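Local structure of N-(5'-phosphoribosyl)anthranilate isomerase (Pyrococcus furiosus, 4AAJ) at residues A[72-77]-A[89-94]. The protein catalyses the isomerisation of N-(5-phospho-beta-D-ribosyl)anthranilate to 1-(2-carboxyphenylamino)-1-deoxy-D-ribulose 5-phosphate, the third of five steps from chorismate to tryptophan. Residues are numbered along the deposited sequence; the frame is centred on the assembly and turned at random.
Sequences VFLVST and ERTGAQ
With chi1 at -170°, Leu74 carries its CG anti to the backbone nitrogen, reaching out from strand 72-76 to the C-terminal turn of helix 81-91; in Thr91 a chi1 of 59° sets OG1 between its own nitrogen and carbonyl carbon, where it faces the leucine methyls. The two meet inside a beta-alpha-beta unit of the TIM barrel, in which helix 81-91 lies outside the closed parallel sheet and leads back to strand 95-98. Leu74 lies in the layer between the barrel wall and the helix, where it also touches Trp84 and Ala87 of that helix and Val46 of the adjacent strand.

Both methyls of Leu74 reach Thr91: CD2 comes to 3.7 Å from Thr91 OG1 and also leans on Ala93 CB, whereas CD1 lies 4.0 Å from Thr91 CG2 and about as far from OG1. Closer to the backbone, Leu74 CB meets Ala93 CB at 3.8 Å, a purely apolar touch between the two residues whose CA atoms approach most closely across the segments. The threonine hydroxyl makes only van der Waals contact with the leucine; its principal polar partner is the carbonyl of Ala87, one turn back in the helix, and Ala93 N adds a weak hydrogen bond to OG1, bent to 144°. Gly92, the first residue to leave the helical conformation, has positive phi; the next residue, Ala93, points its methyl at the strand.

Beyond this apolar patch the strand and the incoming chain are bridged by one water molecule, which donates to Val72 O at 2.7 Å and accepts a hydrogen bond from Gln94 N at 2.8 Å.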
ATOM      1  N   VAL A  72       3.499  -8.427   5.663  1.00 25.98           N
ATOM      2  CA  VAL A  72       4.422  -7.316   5.453  1.00 24.18           C
ATOM      3  C   VAL A  72       4.682  -7.187   3.953  1.00 23.38           C
ATOM      4  O   VAL A  72       5.237  -8.083   3.313  1.00 25.21           O
ATOM      5  CB  VAL A  72       5.751  -7.551   6.205  1.00 26.18           C
ATOM      6  CG1 VAL A  72       6.748  -6.411   5.934  1.00 25.49           C
ATOM      7  CG2 VAL A  72       5.491  -7.657   7.692  1.00 26.92           C
ATOM      8  N   PHE A  73       4.255  -6.066   3.389  1.00 24.12           N
ATOM      9  CA  PHE A  73       4.485  -5.810   1.979  1.00 22.87           C
ATOM     10  C   PHE A  73       5.916  -5.303   1.769  1.00 22.53           C
ATOM     11  O   PHE A  73       6.346  -4.392   2.453  1.00 24.15           O
ATOM     12  CB  PHE A  73       3.464  -4.796   1.465  1.00 23.24           C
ATOM     13  CG  PHE A  73       2.111  -5.413   1.181  1.00 25.07           C
ATOM     14  CD1 PHE A  73       1.198  -5.634   2.214  1.00 25.72           C
ATOM     15  CD2 PHE A  73       1.780  -5.804  -0.112  1.00 25.22           C
ATOM     16  CE1 PHE A  73      -0.041  -6.243   1.952  1.00 26.66           C
ATOM     17  CE2 PHE A  73       0.545  -6.399  -0.388  1.00 25.18           C
ATOM     18  CZ  PHE A  73      -0.359  -6.620   0.653  1.00 26.24           C
ATOM     19  N   LEU A  74       6.626  -5.916   0.832  1.00 23.79           N
ATOM     20  CA  LEU A  74       7.905  -5.365   0.354  1.00 22.92           C
ATOM     21  C   LEU A  74       7.562  -4.292  -0.684  1.00 23.37           C
ATOM     22  O   LEU A  74       7.062  -4.608  -1.764  1.00 24.78           O
ATOM     23  CB  LEU A  74       8.737  -6.481  -0.257  1.00 24.26           C
ATOM     24  CG  LEU A  74      10.197  -6.186  -0.616  1.00 24.83           C
ATOM     25  CD1 LEU A  74      10.979  -6.030   0.682  1.00 27.49           C
ATOM     26  CD2 LEU A  74      10.747  -7.317  -1.479  1.00 26.36           C
ATOM     27  N   VAL A  75       7.798  -3.026  -0.333  1.00 22.67           N
ATOM     28  CA  VAL A  75       7.311  -1.877  -1.113  1.00 23.09           C
ATOM     29  C   VAL A  75       8.502  -1.299  -1.853  1.00 24.15           C
ATOM     30  O   VAL A  75       9.517  -1.013  -1.232  1.00 25.01           O
ATOM     31  CB  VAL A  75       6.745  -0.782  -0.191  1.00 22.40           C
ATOM     32  CG1 VAL A  75       6.202   0.401  -0.987  1.00 23.51           C
ATOM     33  CG2 VAL A  75       5.659  -1.346   0.734  1.00 22.97           C
ATOM     34  N   SER A  76       8.387  -1.125  -3.161  1.00 22.80           N
ATOM     35  CA  SER A  76       9.513  -0.579  -3.911  1.00 22.56           C
ATOM     36  C   SER A  76       9.088   0.079  -5.224  1.00 23.56           C
ATOM     37  O   SER A  76       8.026  -0.235  -5.785  1.00 24.71           O
ATOM     38  CB  SER A  76      10.503  -1.690  -4.208  1.00 22.40           C
ATOM     39  OG  SER A  76      11.721  -1.178  -4.753  1.00 26.09           O
ATOM     40  N   THR A  77       9.947   0.978  -5.706  1.00 23.07           N
ATOM     41  CA  THR A  77       9.773   1.577  -7.023  1.00 25.72           C
ATOM     42  C   THR A  77      10.578   0.827  -8.083  1.00 25.67           C
ATOM     43  O   THR A  77      10.632   1.257  -9.234  1.00 27.31           O
ATOM     44  CB  THR A  77      10.202   3.056  -6.995  1.00 24.48           C
ATOM     45  OG1 THR A  77      11.543   3.141  -6.508  1.00 26.97           O
ATOM     46  CG2 THR A  77       9.289   3.867  -6.081  1.00 25.20           C
ATOM     47  N   GLU A  89      13.828 -12.948  -2.844  1.00 34.14           N
ATOM     48  CA  GLU A  89      14.704 -14.029  -2.378  1.00 37.80           C
ATOM     49  C   GLU A  89      15.506 -13.615  -1.155  1.00 37.51           C
ATOM     50  O   GLU A  89      15.603 -14.353  -0.161  1.00 38.49           O
ATOM     51  CB  GLU A  89      15.644 -14.469  -3.497  1.00 40.24           C
ATOM     52  CG  GLU A  89      14.977 -15.325  -4.553  1.00 43.65           C
ATOM     53  CD  GLU A  89      15.889 -15.664  -5.716  1.00 46.52           C
ATOM     54  OE1 GLU A  89      17.127 -15.503  -5.598  1.00 49.46           O
ATOM     55  OE2 GLU A  89      15.364 -16.103  -6.758  1.00 48.91           O
ATOM     56  N   ARG A  90      16.062 -12.408  -1.222  1.00 36.12           N
ATOM     57  CA  ARG A  90      16.884 -11.885  -0.151  1.00 36.88           C
ATOM     58  C   ARG A  90      16.081 -11.548   1.109  1.00 35.28           C
ATOM     59  O   ARG A  90      16.634 -11.570   2.192  1.00 37.61           O
ATOM     60  CB  ARG A  90      17.722 -10.678  -0.638  1.00 36.26           C
ATOM     61  CG  ARG A  90      18.802 -11.048  -1.646  1.00 39.96           C
ATOM     62  CD  ARG A  90      19.262  -9.854  -2.482  1.00 42.91           C
ATOM     63  NE  ARG A  90      20.126 -10.243  -3.605  1.00 45.16           N
ATOM     64  CZ  ARG A  90      20.345  -9.492  -4.684  1.00 46.18           C
ATOM     65  NH1 ARG A  90      19.754  -8.312  -4.813  1.00 46.26           N
ATOM     66  NH2 ARG A  90      21.139  -9.927  -5.652  1.00 48.32           N
ATOM     67  N   THR A  91      14.774 -11.276   0.989  1.00 32.90           N
ATOM     68  CA  THR A  91      13.978 -10.885   2.158  1.00 29.35           C
ATOM     69  C   THR A  91      12.973 -11.917   2.695  1.00 28.90           C
ATOM     70  O   THR A  91      12.515 -11.779   3.830  1.00 31.99           O
ATOM     71  CB  THR A  91      13.148  -9.612   1.913  1.00 28.61           C
ATOM     72  OG1 THR A  91      12.259  -9.845   0.803  1.00 29.74           O
ATOM     73  CG2 THR A  91      14.058  -8.397   1.641  1.00 29.29           C
ATOM     74  N   GLY A  92      12.618 -12.899   1.870  1.00 30.22           N
ATOM     75  CA  GLY A  92      11.568 -13.872   2.205  1.00 30.68           C
ATOM     76  C   GLY A  92      10.153 -13.299   2.128  1.00 31.01           C
ATOM     77  O   GLY A  92       9.205 -13.876   2.678  1.00 30.21           O
ATOM     78  N   ALA A  93       9.993 -12.183   1.421  1.00 28.70           N
ATOM     79  CA  ALA A  93       8.688 -11.513   1.328  1.00 26.87           C
ATOM     80  C   ALA A  93       7.658 -12.420   0.663  1.00 26.32           C
ATOM     81  O   ALA A  93       7.972 -13.134  -0.295  1.00 28.84           O
ATOM     82  CB  ALA A  93       8.809 -10.214   0.523  1.00 25.65           C
ATOM     83  N   GLN A  94       6.426 -12.358   1.158  1.00 26.13           N
ATOM     84  CA  GLN A  94       5.316 -13.087   0.527  1.00 28.72           C
ATOM     85  C   GLN A  94       4.288 -12.138  -0.083  1.00 28.73           C
ATOM     86  O   GLN A  94       3.342 -12.573  -0.784  1.00 27.58           O
ATOM     87  CB  GLN A  94       4.649 -14.003   1.547  1.00 32.08           C
ATOM     88  CG  GLN A  94       5.539 -15.152   1.985  1.00 37.13           C
ATOM     89  CD  GLN A  94       4.885 -15.988   3.061  1.00 41.40           C
ATOM     90  OE1 GLN A  94       4.743 -15.546   4.195  1.00 48.57           O
ATOM     91  NE2 GLN A  94       4.478 -17.198   2.706  1.00 46.10           N
TER
HETATM   92  O   HOH W   1       6.006 -10.692   3.367  1.00 29.71           O